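Local coordinates for hypothetical protein (Ruminococcus gnavus, PDB 4QAN) that is of unknown function but adopts a cystatin-like fold, as a divergent member of the NTF2-like superfamily, and can bind magnesium, at residues F61-E66 / E287-L293; L68-L73 / A280-G284; D82-Y86 / R294-P299. All blocks are in the same frame, centred on the assembly; numbering follows the deposited sequence.

Contact 1 of 3, residues F61-E66 / E287-L293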
ATOM      1  N   PHE A  61       6.431  -8.284 -12.160  1.00 43.98           N
ATOM      2  CA  PHE A  61       7.449  -7.327 -11.753  1.00 43.82           C
ATOM      3  C   PHE A  61       8.200  -6.764 -12.951  1.00 45.30           C
ATOM      4  O   PHE A  61       8.236  -5.549 -13.150  1.00 43.14           O
ATOM      5  CB  PHE A  61       8.423  -8.012 -10.783  1.00 43.59           C
ATOM      6  CG  PHE A  61       9.507  -7.122 -10.272  1.00 44.29           C
ATOM      7  CD1 PHE A  61      10.677  -6.936 -11.002  1.00 47.15           C
ATOM      8  CD2 PHE A  61       9.381  -6.490  -9.056  1.00 46.75           C
ATOM      9  CE1 PHE A  61      11.691  -6.118 -10.535  1.00 44.11           C
ATOM     10  CE2 PHE A  61      10.395  -5.664  -8.578  1.00 49.80           C
ATOM     11  CZ  PHE A  61      11.549  -5.477  -9.321  1.00 49.38           C
ATOM     12  N   VAL A  62       8.788  -7.657 -13.748  1.00 48.62           N
ATOM     13  CA  VAL A  62       9.617  -7.266 -14.893  1.00 48.47           C
ATOM     14  C   VAL A  62       8.844  -6.406 -15.880  1.00 48.37           C
ATOM     15  O   VAL A  62       9.285  -5.310 -16.237  1.00 46.82           O
ATOM     16  CB  VAL A  62      10.204  -8.498 -15.628  1.00 50.70           C
ATOM     17  CG1 VAL A  62      10.729  -8.119 -17.006  1.00 53.44           C
ATOM     18  CG2 VAL A  62      11.321  -9.124 -14.809  1.00 51.17           C
ATOM     19  N   LYS A  63       7.694  -6.900 -16.324  1.00 49.69           N
ATOM     20  CA  LYS A  63       6.903  -6.176 -17.325  1.00 52.02           C
ATOM     21  C   LYS A  63       6.431  -4.816 -16.821  1.00 48.15           C
ATOM     22  O   LYS A  63       6.515  -3.820 -17.532  1.00 47.26           O
ATOM     23  CB  LYS A  63       5.701  -7.013 -17.780  1.00 57.14           C
ATOM     24  CG  LYS A  63       6.072  -8.297 -18.511  1.00 62.01           C
ATOM     25  CD  LYS A  63       6.700  -8.033 -19.874  1.00 67.46           C
ATOM     26  CE  LYS A  63       7.625  -9.171 -20.297  1.00 74.34           C
ATOM     27  NZ  LYS A  63       8.611  -8.752 -21.332  1.00 76.94           N
ATOM     28  N   THR A  64       5.941  -4.783 -15.589  1.00 46.49           N
ATOM     29  CA  THR A  64       5.469  -3.549 -14.982  1.00 43.15           C
ATOM     30  C   THR A  64       6.599  -2.525 -14.884  1.00 43.50           C
ATOM     31  O   THR A  64       6.396  -1.339 -15.154  1.00 46.21           O
ATOM     32  CB  THR A  64       4.849  -3.817 -13.601  1.00 41.04           C
ATOM     33  OG1 THR A  64       3.719  -4.684 -13.747  1.00 42.49           O
ATOM     34  CG2 THR A  64       4.392  -2.548 -12.959  1.00 41.12           C
ATOM     35  N   ALA A  65       7.796  -2.980 -14.541  1.00 43.50           N
ATOM     36  CA  ALA A  65       8.941  -2.072 -14.439  1.00 45.31           C
ATOM     37  C   ALA A  65       9.312  -1.478 -15.805  1.00 50.40           C
ATOM     38  O   ALA A  65       9.700  -0.313 -15.903  1.00 50.97           O
ATOM     39  CB  ALA A  65      10.136  -2.788 -13.828  1.00 44.23           C
ATOM     40  N   GLU A  66       9.190  -2.285 -16.852  1.00 50.46           N
ATOM     41  CA  GLU A  66       9.455  -1.818 -18.209  1.00 57.97           C
ATOM     42  C   GLU A  66       8.448  -0.735 -18.647  1.00 59.50           C
ATOM     43  O   GLU A  66       8.814   0.229 -19.310  1.00 60.76           O
ATOM     44  CB  GLU A  66       9.493  -3.007 -19.176  1.00 59.27           C
ATOM     45  CG  GLU A  66      10.706  -3.905 -18.927  1.00 60.51           C
ATOM     46  CD  GLU A  66      10.751  -5.154 -19.796  1.00 63.46           C
ATOM     47  OE1 GLU A  66       9.682  -5.687 -20.154  1.00 70.17           O
ATOM     48  OE2 GLU A  66      11.870  -5.612 -20.109  1.00 60.99           O
ATOM     49  N   GLU A 287      15.840  -6.983 -19.323  1.00 63.17           N
ATOM     50  CA  GLU A 287      14.971  -7.967 -18.684  1.00 62.44           C
ATOM     51  C   GLU A 287      15.777  -8.822 -17.731  1.00 62.87           C
ATOM     52  O   GLU A 287      15.285  -9.234 -16.681  1.00 61.38           O
ATOM     53  CB  GLU A 287      14.317  -8.846 -19.742  1.00 68.87           C
ATOM     54  CG  GLU A 287      13.406  -9.942 -19.212  1.00 71.70           C
ATOM     55  CD  GLU A 287      12.277 -10.278 -20.180  1.00 77.25           C
ATOM     56  OE1 GLU A 287      12.521 -10.282 -21.409  1.00 77.68           O
ATOM     57  OE2 GLU A 287      11.140 -10.525 -19.714  1.00 81.74           O
ATOM     58  N   GLU A 288      17.031  -9.060 -18.094  1.00 62.25           N
ATOM     59  CA  GLU A 288      17.925  -9.866 -17.277  0.50 60.76           C
ATOM     60  C   GLU A 288      18.270  -9.135 -15.983  1.00 57.15           C
ATOM     61  O   GLU A 288      18.198  -9.710 -14.902  1.00 56.18           O
ATOM     62  CB  GLU A 288      19.202 -10.180 -18.052  0.50 61.60           C
ATOM     63  CG  GLU A 288      20.090 -11.226 -17.402  0.50 61.90           C
ATOM     64  CD  GLU A 288      21.546 -10.812 -17.412  0.50 62.80           C
ATOM     65  OE1 GLU A 288      21.903  -9.940 -16.588  0.50 59.88           O
ATOM     66  OE2 GLU A 288      22.322 -11.345 -18.242  0.50 63.00           O
ATOM     67  N   GLN A 289      18.639  -7.861 -16.098  1.00 56.94           N
ATOM     68  CA  GLN A 289      19.050  -7.069 -14.929  1.00 54.12           C
ATOM     69  C   GLN A 289      17.893  -6.828 -13.976  1.00 49.20           C
ATOM     70  O   GLN A 289      18.089  -6.755 -12.763  1.00 45.55           O
ATOM     71  CB  GLN A 289      19.604  -5.711 -15.346  1.00 56.01           C
ATOM     72  CG  GLN A 289      20.827  -5.758 -16.227  1.00 60.70           C
ATOM     73  CD  GLN A 289      21.017  -4.455 -16.962  1.00 64.78           C
ATOM     74  OE1 GLN A 289      20.722  -4.355 -18.150  1.00 75.23           O
ATOM     75  NE2 GLN A 289      21.477  -3.435 -16.252  1.00 64.44           N
ATOM     76  N   LEU A 290      16.698  -6.679 -14.542  1.00 49.28           N
ATOM     77  CA  LEU A 290      15.481  -6.595 -13.749  1.00 47.06           C
ATOM     78  C   LEU A 290      15.247  -7.894 -12.979  1.00 47.71           C
ATOM     79  O   LEU A 290      14.873  -7.867 -11.806  1.00 44.12           O
ATOM     80  CB  LEU A 290      14.275  -6.254 -14.624  1.00 46.12           C
ATOM     81  CG  LEU A 290      14.241  -4.817 -15.164  1.00 47.23           C
ATOM     82  CD1 LEU A 290      13.088  -4.659 -16.139  1.00 49.74           C
ATOM     83  CD2 LEU A 290      14.124  -3.795 -14.043  1.00 47.17           C
ATOM     84  N   ASN A 291      15.495  -9.027 -13.625  1.00 49.93           N
ATOM     85  CA  ASN A 291      15.415 -10.308 -12.929  1.00 50.78           C
ATOM     86  C   ASN A 291      16.420 -10.415 -11.786  1.00 46.85           C
ATOM     87  O   ASN A 291      16.069 -10.900 -10.711  1.00 46.08           O
ATOM     88  CB  ASN A 291      15.548 -11.484 -13.905  1.00 55.28           C
ATOM     89  CG  ASN A 291      14.209 -11.920 -14.465  1.00 59.18           C
ATOM     90  OD1 ASN A 291      13.215 -12.026 -13.732  1.00 69.27           O
ATOM     91  ND2 ASN A 291      14.168 -12.172 -15.761  1.00 62.61           N
ATOM     92  N   LYS A 292      17.644  -9.939 -11.984  1.00 46.02           N
ATOM     93  CA  LYS A 292      18.610  -9.922 -10.878  1.00 46.34           C
ATOM     94  C   LYS A 292      18.069  -9.100  -9.708  1.00 44.13           C
ATOM     95  O   LYS A 292      18.159  -9.522  -8.550  1.00 42.13           O
ATOM     96  CB  LYS A 292      19.984  -9.395 -11.313  1.00 49.96           C
ATOM     97  CG  LYS A 292      20.921 -10.468 -11.874  1.00 58.39           C
ATOM     98  CD  LYS A 292      20.433 -10.996 -13.224  1.00 65.78           C
ATOM     99  CE  LYS A 292      21.256 -12.160 -13.758  1.00 69.47           C
ATOM    100  NZ  LYS A 292      22.609 -11.738 -14.206  1.00 72.23           N
ATOM    101  N   LEU A 293      17.494  -7.934 -10.006  1.00 44.08           N
ATOM    102  CA  LEU A 293      16.977  -7.059  -8.953  1.00 39.72           C
ATOM    103  C   LEU A 293      15.820  -7.750  -8.236  1.00 36.86           C
ATOM    104  O   LEU A 293      15.728  -7.712  -7.023  1.00 33.80           O
ATOM    105  CB  LEU A 293      16.560  -5.703  -9.529  1.00 39.94           C
ATOM    106  CG  LEU A 293      15.776  -4.773  -8.599  1.00 38.62           C
ATOM    107  CD1 LEU A 293      16.600  -4.450  -7.369  1.00 38.66           C
ATOM    108  CD2 LEU A 293      15.344  -3.499  -9.319  1.00 38.08           C
TER

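Contact 2 of 3, residues L68-L73 / A280-G284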
ATOM      1  N   LEU A  68       7.017   1.369 -16.515  1.00 55.36           N
ATOM      2  CA  LEU A  68       7.171   2.549 -15.653  1.00 52.74           C
ATOM      3  C   LEU A  68       8.633   2.858 -15.311  1.00 52.86           C
ATOM      4  O   LEU A  68       9.005   2.902 -14.137  1.00 49.48           O
ATOM      5  CB  LEU A  68       6.382   2.345 -14.358  1.00 55.19           C
ATOM      6  CG  LEU A  68       4.950   1.826 -14.490  1.00 60.32           C
ATOM      7  CD1 LEU A  68       4.402   1.437 -13.127  1.00 63.51           C
ATOM      8  CD2 LEU A  68       4.057   2.861 -15.150  1.00 64.76           C
ATOM      9  N   PRO A  69       9.466   3.111 -16.331  1.00 57.32           N
ATOM     10  CA  PRO A  69      10.925   3.180 -16.125  1.00 59.62           C
ATOM     11  C   PRO A  69      11.411   4.330 -15.225  1.00 59.10           C
ATOM     12  O   PRO A  69      12.492   4.233 -14.637  1.00 61.66           O
ATOM     13  CB  PRO A  69      11.467   3.336 -17.546  1.00 62.64           C
ATOM     14  CG  PRO A  69      10.363   4.024 -18.285  1.00 66.01           C
ATOM     15  CD  PRO A  69       9.087   3.474 -17.708  1.00 63.73           C
ATOM     16  N   GLY A  70      10.616   5.397 -15.126  1.00 58.96           N
ATOM     17  CA  GLY A  70      10.926   6.549 -14.274  1.00 58.45           C
ATOM     18  C   GLY A  70      10.548   6.380 -12.811  1.00 59.34           C
ATOM     19  O   GLY A  70      10.871   7.229 -11.987  1.00 64.54           O
HETATM   20  N   MSE A  71       9.850   5.292 -12.490  1.00 57.14           N
HETATM   21  CA  MSE A  71       9.516   4.943 -11.108  1.00 53.60           C
HETATM   22  C   MSE A  71      10.820   4.554 -10.474  1.00 53.27           C
HETATM   23  O   MSE A  71      11.643   3.886 -11.106  1.00 53.14           O
HETATM   24  CB  MSE A  71       8.561   3.733 -11.120  1.00 58.19           C
HETATM   25  CG  MSE A  71       7.279   3.805 -10.302  1.00 59.97           C
HETATM   26 SE   MSE A  71       6.090   5.256 -10.908  0.75 69.27          SE
HETATM   27  CE  MSE A  71       5.487   5.765  -9.098  1.00 60.52           C
ATOM     28  N   GLN A  72      11.060   4.979  -9.242  1.00 50.06           N
ATOM     29  CA  GLN A  72      12.117   4.335  -8.474  1.00 54.92           C
ATOM     30  C   GLN A  72      11.459   3.273  -7.612  1.00 43.79           C
ATOM     31  O   GLN A  72      10.267   3.349  -7.320  1.00 42.07           O
ATOM     32  CB  GLN A  72      12.991   5.313  -7.686  1.00 59.05           C
ATOM     33  CG  GLN A  72      12.311   6.106  -6.592  1.00 66.81           C
ATOM     34  CD  GLN A  72      13.286   7.037  -5.887  1.00 76.10           C
ATOM     35  OE1 GLN A  72      14.405   7.258  -6.360  1.00 78.22           O
ATOM     36  NE2 GLN A  72      12.867   7.587  -4.749  1.00 78.58           N
ATOM     37  N   LEU A  73      12.243   2.261  -7.266  1.00 44.27           N
ATOM     38  CA  LEU A  73      11.741   1.028  -6.664  1.00 39.13           C
ATOM     39  C   LEU A  73      10.964   1.247  -5.363  1.00 34.82           C
ATOM     40  O   LEU A  73       9.899   0.670  -5.194  1.00 32.09           O
ATOM     41  CB  LEU A  73      12.913   0.054  -6.450  1.00 40.72           C
ATOM     42  CG  LEU A  73      12.554  -1.352  -5.987  1.00 39.48           C
ATOM     43  CD1 LEU A  73      11.734  -2.057  -7.053  1.00 40.96           C
ATOM     44  CD2 LEU A  73      13.807  -2.138  -5.679  1.00 43.11           C
ATOM     45  N   ALA A 280      17.606   1.519  -5.671  1.00 42.84           N
ATOM     46  CA  ALA A 280      17.533   0.908  -7.000  1.00 44.49           C
ATOM     47  C   ALA A 280      16.653   1.718  -7.959  1.00 45.17           C
ATOM     48  O   ALA A 280      15.581   2.210  -7.576  1.00 49.80           O
ATOM     49  CB  ALA A 280      17.002  -0.519  -6.893  1.00 44.83           C
ATOM     50  N   ARG A 281      17.118   1.849  -9.196  1.00 47.79           N
ATOM     51  CA  ARG A 281      16.354   2.485 -10.283  1.00 53.17           C
ATOM     52  C   ARG A 281      15.877   1.444 -11.298  1.00 51.89           C
ATOM     53  O   ARG A 281      16.534   0.425 -11.493  1.00 52.17           O
ATOM     54  CB  ARG A 281      17.218   3.517 -10.998  1.00 57.80           C
ATOM     55  CG  ARG A 281      17.064   4.926 -10.464  1.00 65.16           C
ATOM     56  CD  ARG A 281      17.552   5.061  -9.040  1.00 64.79           C
ATOM     57  NE  ARG A 281      17.591   6.461  -8.647  1.00 71.04           N
ATOM     58  CZ  ARG A 281      17.930   6.899  -7.437  1.00 75.19           C
ATOM     59  NH1 ARG A 281      18.259   6.046  -6.474  1.00 70.55           N
ATOM     60  NH2 ARG A 281      17.933   8.202  -7.188  1.00 74.73           N
ATOM     61  N   LEU A 282      14.750   1.707 -11.951  1.00 47.60           N
ATOM     62  CA  LEU A 282      14.216   0.785 -12.961  1.00 47.99           C
ATOM     63  C   LEU A 282      14.554   1.163 -14.399  1.00 50.52           C
ATOM     64  O   LEU A 282      14.266   0.395 -15.318  1.00 54.65           O
ATOM     65  CB  LEU A 282      12.698   0.677 -12.835  1.00 45.99           C
ATOM     66  CG  LEU A 282      12.178   0.269 -11.461  1.00 46.52           C
ATOM     67  CD1 LEU A 282      10.665   0.257 -11.478  1.00 47.79           C
ATOM     68  CD2 LEU A 282      12.725  -1.087 -11.036  1.00 47.10           C
ATOM     69  N   TYR A 283      15.151   2.329 -14.618  1.00 51.43           N
ATOM     70  CA  TYR A 283      15.432   2.766 -15.989  1.00 54.65           C
ATOM     71  C   TYR A 283      16.701   2.142 -16.534  1.00 59.49           C
ATOM     72  O   TYR A 283      17.625   1.812 -15.778  1.00 57.55           O
ATOM     73  CB  TYR A 283      15.499   4.290 -16.116  1.00 55.96           C
ATOM     74  CG  TYR A 283      16.533   5.012 -15.273  1.00 61.90           C
ATOM     75  CD1 TYR A 283      17.901   4.928 -15.559  1.00 73.87           C
ATOM     76  CD2 TYR A 283      16.144   5.823 -14.216  1.00 62.48           C
ATOM     77  CE1 TYR A 283      18.845   5.622 -14.804  1.00 73.36           C
ATOM     78  CE2 TYR A 283      17.080   6.520 -13.455  1.00 64.25           C
ATOM     79  CZ  TYR A 283      18.427   6.417 -13.752  1.00 69.30           C
ATOM     80  OH  TYR A 283      19.357   7.103 -13.002  1.00 66.98           O
ATOM     81  N   GLY A 284      16.727   1.984 -17.856  1.00 64.49           N
ATOM     82  CA  GLY A 284      17.900   1.488 -18.564  1.00 70.00           C
ATOM     83  C   GLY A 284      18.388   0.160 -18.034  1.00 70.38           C
ATOM     84  O   GLY A 284      19.591  -0.043 -17.862  1.00 69.86           O
TER

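Contact 3 of 3, residues D82-Y86 / R294-P299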
ATOM      1  N   ASP A  82       6.070 -12.266  -6.214  1.00 38.26           N
ATOM      2  CA  ASP A  82       7.249 -13.127  -6.182  1.00 39.87           C
ATOM      3  C   ASP A  82       7.496 -13.715  -4.797  1.00 37.21           C
ATOM      4  O   ASP A  82       7.961 -14.832  -4.684  1.00 37.25           O
ATOM      5  CB  ASP A  82       8.486 -12.365  -6.645  1.00 41.33           C
ATOM      6  CG  ASP A  82       8.444 -12.047  -8.131  1.00 43.80           C
ATOM      7  OD1 ASP A  82       8.372 -12.990  -8.943  1.00 45.15           O
ATOM      8  OD2 ASP A  82       8.468 -10.858  -8.481  1.00 44.30           O
ATOM      9  N   TYR A  83       7.215 -12.950  -3.752  1.00 36.65           N
ATOM     10  CA  TYR A  83       7.484 -13.385  -2.391  1.00 35.53           C
ATOM     11  C   TYR A  83       6.298 -13.060  -1.504  1.00 33.99           C
ATOM     12  O   TYR A  83       6.109 -11.913  -1.115  1.00 32.17           O
ATOM     13  CB  TYR A  83       8.743 -12.700  -1.870  1.00 35.02           C
ATOM     14  CG  TYR A  83       9.903 -12.778  -2.814  1.00 35.72           C
ATOM     15  CD1 TYR A  83      10.596 -13.973  -2.990  1.00 39.35           C
ATOM     16  CD2 TYR A  83      10.324 -11.661  -3.538  1.00 36.70           C
ATOM     17  CE1 TYR A  83      11.681 -14.061  -3.857  1.00 39.73           C
ATOM     18  CE2 TYR A  83      11.407 -11.738  -4.416  1.00 35.68           C
ATOM     19  CZ  TYR A  83      12.081 -12.938  -4.570  1.00 37.82           C
ATOM     20  OH  TYR A  83      13.154 -13.038  -5.427  1.00 38.11           O
ATOM     21  N   SER A  84       5.494 -14.070  -1.174  1.00 35.47           N
ATOM     22  CA  SER A  84       4.258 -13.818  -0.424  1.00 36.90           C
ATOM     23  C   SER A  84       4.492 -13.178   0.968  1.00 36.51           C
ATOM     24  O   SER A  84       3.614 -12.488   1.475  1.00 34.60           O
ATOM     25  CB  SER A  84       3.384 -15.073  -0.355  1.00 39.76           C
ATOM     26  OG  SER A  84       4.077 -16.148   0.228  1.00 43.63           O
ATOM     27  N   TYR A  85       5.682 -13.374   1.546  1.00 33.78           N
ATOM     28  CA  TYR A  85       6.148 -12.630   2.734  1.00 31.65           C
ATOM     29  C   TYR A  85       5.715 -11.149   2.756  1.00 31.62           C
ATOM     30  O   TYR A  85       5.323 -10.632   3.791  1.00 32.13           O
ATOM     31  CB  TYR A  85       7.680 -12.705   2.794  1.00 30.34           C
ATOM     32  CG  TYR A  85       8.333 -11.913   3.913  1.00 29.06           C
ATOM     33  CD1 TYR A  85       8.620 -10.556   3.771  1.00 29.98           C
ATOM     34  CD2 TYR A  85       8.708 -12.534   5.092  1.00 29.64           C
ATOM     35  CE1 TYR A  85       9.243  -9.842   4.790  1.00 30.51           C
ATOM     36  CE2 TYR A  85       9.317 -11.835   6.112  1.00 28.52           C
ATOM     37  CZ  TYR A  85       9.584 -10.495   5.970  1.00 29.77           C
ATOM     38  OH  TYR A  85      10.190  -9.812   7.003  1.00 29.14           O
ATOM     39  N   TYR A  86       5.790 -10.475   1.614  1.00 30.92           N
ATOM     40  CA  TYR A  86       5.494  -9.047   1.543  1.00 30.61           C
ATOM     41  C   TYR A  86       4.018  -8.641   1.584  1.00 28.71           C
ATOM     42  O   TYR A  86       3.724  -7.435   1.621  1.00 27.42           O
ATOM     43  CB  TYR A  86       6.119  -8.464   0.277  1.00 29.17           C
ATOM     44  CG  TYR A  86       7.629  -8.395   0.306  1.00 31.80           C
ATOM     45  CD1 TYR A  86       8.285  -7.634   1.255  1.00 31.58           C
ATOM     46  CD2 TYR A  86       8.403  -9.053  -0.651  1.00 32.05           C
ATOM     47  CE1 TYR A  86       9.662  -7.543   1.274  1.00 29.27           C
ATOM     48  CE2 TYR A  86       9.779  -8.948  -0.644  1.00 32.60           C
ATOM     49  CZ  TYR A  86      10.400  -8.193   0.326  1.00 29.87           C
ATOM     50  OH  TYR A  86      11.776  -8.082   0.351  1.00 33.35           O
ATOM     51  N   ARG A 294      14.944  -8.389  -9.000  1.00 40.28           N
ATOM     52  CA  ARG A 294      13.887  -9.235  -8.440  1.00 41.03           C
ATOM     53  C   ARG A 294      14.470 -10.229  -7.423  1.00 39.65           C
ATOM     54  O   ARG A 294      13.990 -10.339  -6.297  1.00 39.94           O
ATOM     55  CB  ARG A 294      13.166  -9.983  -9.571  1.00 45.97           C
ATOM     56  CG  ARG A 294      11.701 -10.271  -9.310  1.00 50.00           C
ATOM     57  CD  ARG A 294      11.030 -10.880 -10.542  1.00 54.98           C
ATOM     58  NE  ARG A 294      11.209 -12.328 -10.612  1.00 59.90           N
ATOM     59  CZ  ARG A 294      10.773 -13.096 -11.608  1.00 73.81           C
ATOM     60  NH1 ARG A 294      10.139 -12.565 -12.648  1.00 77.00           N
ATOM     61  NH2 ARG A 294      10.987 -14.405 -11.577  1.00 82.62           N
ATOM     62  N   GLY A 295      15.545 -10.912  -7.807  1.00 43.16           N
ATOM     63  CA  GLY A 295      16.147 -11.947  -6.967  1.00 44.31           C
ATOM     64  C   GLY A 295      16.701 -11.384  -5.684  1.00 43.30           C
ATOM     65  O   GLY A 295      16.664 -12.022  -4.640  1.00 45.77           O
ATOM     66  N   LYS A 296      17.191 -10.158  -5.782  1.00 43.36           N
ATOM     67  CA  LYS A 296      17.795  -9.431  -4.678  1.00 42.03           C
ATOM     68  C   LYS A 296      16.766  -8.938  -3.643  1.00 39.83           C
ATOM     69  O   LYS A 296      17.129  -8.573  -2.516  1.00 38.84           O
ATOM     70  CB  LYS A 296      18.564  -8.263  -5.295  1.00 47.83           C
ATOM     71  CG  LYS A 296      19.582  -7.554  -4.427  1.00 49.88           C
ATOM     72  CD  LYS A 296      20.519  -6.758  -5.332  1.00 52.99           C
ATOM     73  CE  LYS A 296      20.947  -5.440  -4.706  1.00 56.73           C
ATOM     74  NZ  LYS A 296      21.593  -5.642  -3.382  1.00 62.01           N
ATOM     75  N   LEU A 297      15.485  -8.940  -4.010  1.00 36.35           N
ATOM     76  CA  LEU A 297      14.412  -8.585  -3.078  1.00 35.32           C
ATOM     77  C   LEU A 297      13.895  -9.775  -2.250  1.00 34.00           C
ATOM     78  O   LEU A 297      12.987  -9.614  -1.436  1.00 36.11           O
ATOM     79  CB  LEU A 297      13.237  -7.942  -3.832  1.00 35.48           C
ATOM     80  CG  LEU A 297      13.546  -6.654  -4.596  1.00 36.38           C
ATOM     81  CD1 LEU A 297      12.390  -6.267  -5.508  1.00 38.31           C
ATOM     82  CD2 LEU A 297      13.858  -5.534  -3.622  1.00 37.50           C
ATOM     83  N   ASN A 298      14.450 -10.963  -2.463  1.00 35.34           N
ATOM     84  CA  ASN A 298      14.045 -12.155  -1.712  1.00 35.42           C
ATOM     85  C   ASN A 298      14.169 -11.909  -0.201  1.00 34.02           C
ATOM     86  O   ASN A 298      15.259 -11.614   0.284  1.00 34.21           O
ATOM     87  CB  ASN A 298      14.907 -13.351  -2.133  1.00 35.84           C
ATOM     88  CG  ASN A 298      14.432 -14.668  -1.540  1.00 36.83           C
ATOM     89  OD1 ASN A 298      13.656 -14.717  -0.593  1.00 36.44           O
ATOM     90  ND2 ASN A 298      14.915 -15.750  -2.104  1.00 42.65           N
ATOM     91  N   PRO A 299      13.056 -12.016   0.544  1.00 33.18           N
ATOM     92  CA  PRO A 299      13.110 -11.750   1.976  1.00 32.50           C
ATOM     93  C   PRO A 299      13.418 -12.973   2.854  1.00 33.91           C
ATOM     94  O   PRO A 299      13.361 -12.867   4.071  1.00 34.44           O
ATOM     95  CB  PRO A 299      11.691 -11.240   2.263  1.00 34.45           C
ATOM     96  CG  PRO A 299      10.836 -12.035   1.319  1.00 33.44           C
ATOM     97  CD  PRO A 299      11.669 -12.252   0.086  1.00 35.71           C
TER
HETATM   98  O   HOH W   1      15.010 -15.743  -5.491  1.00 38.50           O

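Contact 1 of 3, residues F61-E66 / E287-L293
Lys63 NZ lies between two carboxylates, one from each helix. Glu287 OE2 stands 3.5 Å from Lys63 NZ across the contact. Glu66 OE1, one turn on in the same helix as the lysine, is also 3.5 Å from Lys63 NZ. Both bonds are weak; together they make a salt-bridge network of three residues. The lysine starts away from helix 287-293. A bend at chi2 (-68°) helps bring its amino group back to that side. The other oxygens of the two acids, Glu66 OE2 and Glu287 OE1, come within 4.9 Å of each other, with the carboxylate planes 53° apart. The shared lysine probably eases the repulsion between them.

Val62 lies beside this network and spreads its two methyls. CG1 is anti to the backbone N and meets Glu287, with Val62 CG1 3.6 Å from Glu287 OE2. CG2 turns instead to Asn291, one helical turn further along, where Val62 CG2 is 3.6 Å from Asn291 OD1. The valine crosses both polar side chains at about a right angle.

Leu290 points toward helix 61-66. Leu290 CD1 lies 3.7 Å from the aliphatic Glu66 CG, and both leucine methyls come near Ala65, with Leu290 CD2 4.1 Å from Ala65 CB. The leucine CB meets the CG2 methyl of Val62. Phe61 reaches in from the helix start and sets its ring edge against the CD2 methyl of Leu293.

Charges therefore lie toward one side of the contact, and apolar packing fills the rest. The axes of the two short helical segments approach to 9.7 Å at 120°. This is typical helix-helix packing, here between helices 61-67 and 287-296, which precede the two separate beta sheets of the chain.

Contact 2 of 3, residues L68-L73 / A280-G284
Gln72 and Arg281 run side by side and point the same way. Their flat groups are nearly perpendicular, with the amide and guanidinium planes 80° apart. Gln72 OE1 sits over the centre of one guanidinium face, 3.7 Å from Arg281 CZ. No N-H of the arginine points at this oxygen, so the attraction is probably that of a carbonyl dipole for a positive charge. The directed bond of Arg281 is made by NH1 to the backbone oxygen of Asp279. A leucine in place of Arg281 would probably leave Gln72 OE1 without its positive neighbour and the Asp279 carbonyl without its side-chain donor.

The aliphatic start of the arginine is used too: Arg281 CB lies over one face of the Tyr283 ring. At the base of that tyrosine, Tyr283 CB is 3.4 Å from Pro69 O, which sits near the ring plane at its edge.

Leu282 faces the other way, into segment 68-73. Leu282 CG lies 3.7 Å from Met71 O, and its CD1 methyl meets CB of Met71, a selenomethionine. Leu73 lays CD2 3.8 Å from Ala280 CB, a reach set by chi1 of -173°, which turns CG opposite the backbone N. Its CD1 rests against the CD2 methyl of Leu282. One weak but straight backbone bond ties the segments, from Leu73 N to Ala280 O at 3.4 Å.

Segment 68-73 begins with a type I turn, closed by Met71 N to Leu68 O. This is loop-to-loop packing, joining the turn that follows helix 61-67 to the connection that leads into helix 287-296.

Contact 3 of 3, residues D82-Y86 / R294-P299
Tyr83 and its neighbours pack against the C-terminal end of helix 287-296 and the loop after it, a helix-end arrangement built on CH-pi contacts between tyrosine rings and Asn298 and Pro299.

Asn298 CA and Pro299 CD both lie over one face of the Tyr83 ring, with Pro299 CD 3.4 Å from Tyr83 CG. Asp82 CB lies over the opposite face, toward the rim. The Asn298 amide is turned only 18° from the ring, and its OD1 accepts from the backbone N of Glu300. The same proline sets its CB over a face of Tyr85, 3.5 Å from Tyr85 CD1, while the hydroxyl of Tyr85 bonds to Ile232 O.

The salt bridge is undirected: Asp82 OD1 stands 3.4 Å from Arg294 NE, above the guanidinium plane.

Two hydroxyls give hydrogen bonds to backbone carbonyls. Tyr86 OH donates to Leu297 O at 2.6 Å, tilted 17° from the carbonyl plane. Tyr83 OH donates to Arg294 O at 3.0 Å, standing above the plane of the Arg294 carbonyl. Leu297 N reaches Arg294 O from the other face, so this oxygen is gripped twice. A water in turn donates to Tyr83 OH at 3.3 Å and weakly accepts from Asn298 ND2.

Overall arrangement
The six segments come in the order 61-66, 68-73, 82-86, 280-284, 287-293 and 294-299. Contact 2 is nested inside the loop closed by contact 1, while contact 3 crosses both. The centres of contacts 1 and 2 are about 10 Å apart, those of 1 and 3 about 13 Å, and those of 2 and 3 about 17 Å. Contacts 1 and 3 share helix 287-296. Leu293, Phe61, Leu73, Leu282 and Leu297 link the three into one apolar patch. The five-stranded sheet lies between the two groups of segments in sequence, and the six-stranded sheet follows them. The patch thus joins the chain ahead of each sheet, consistent with an interface between two alpha-beta halves.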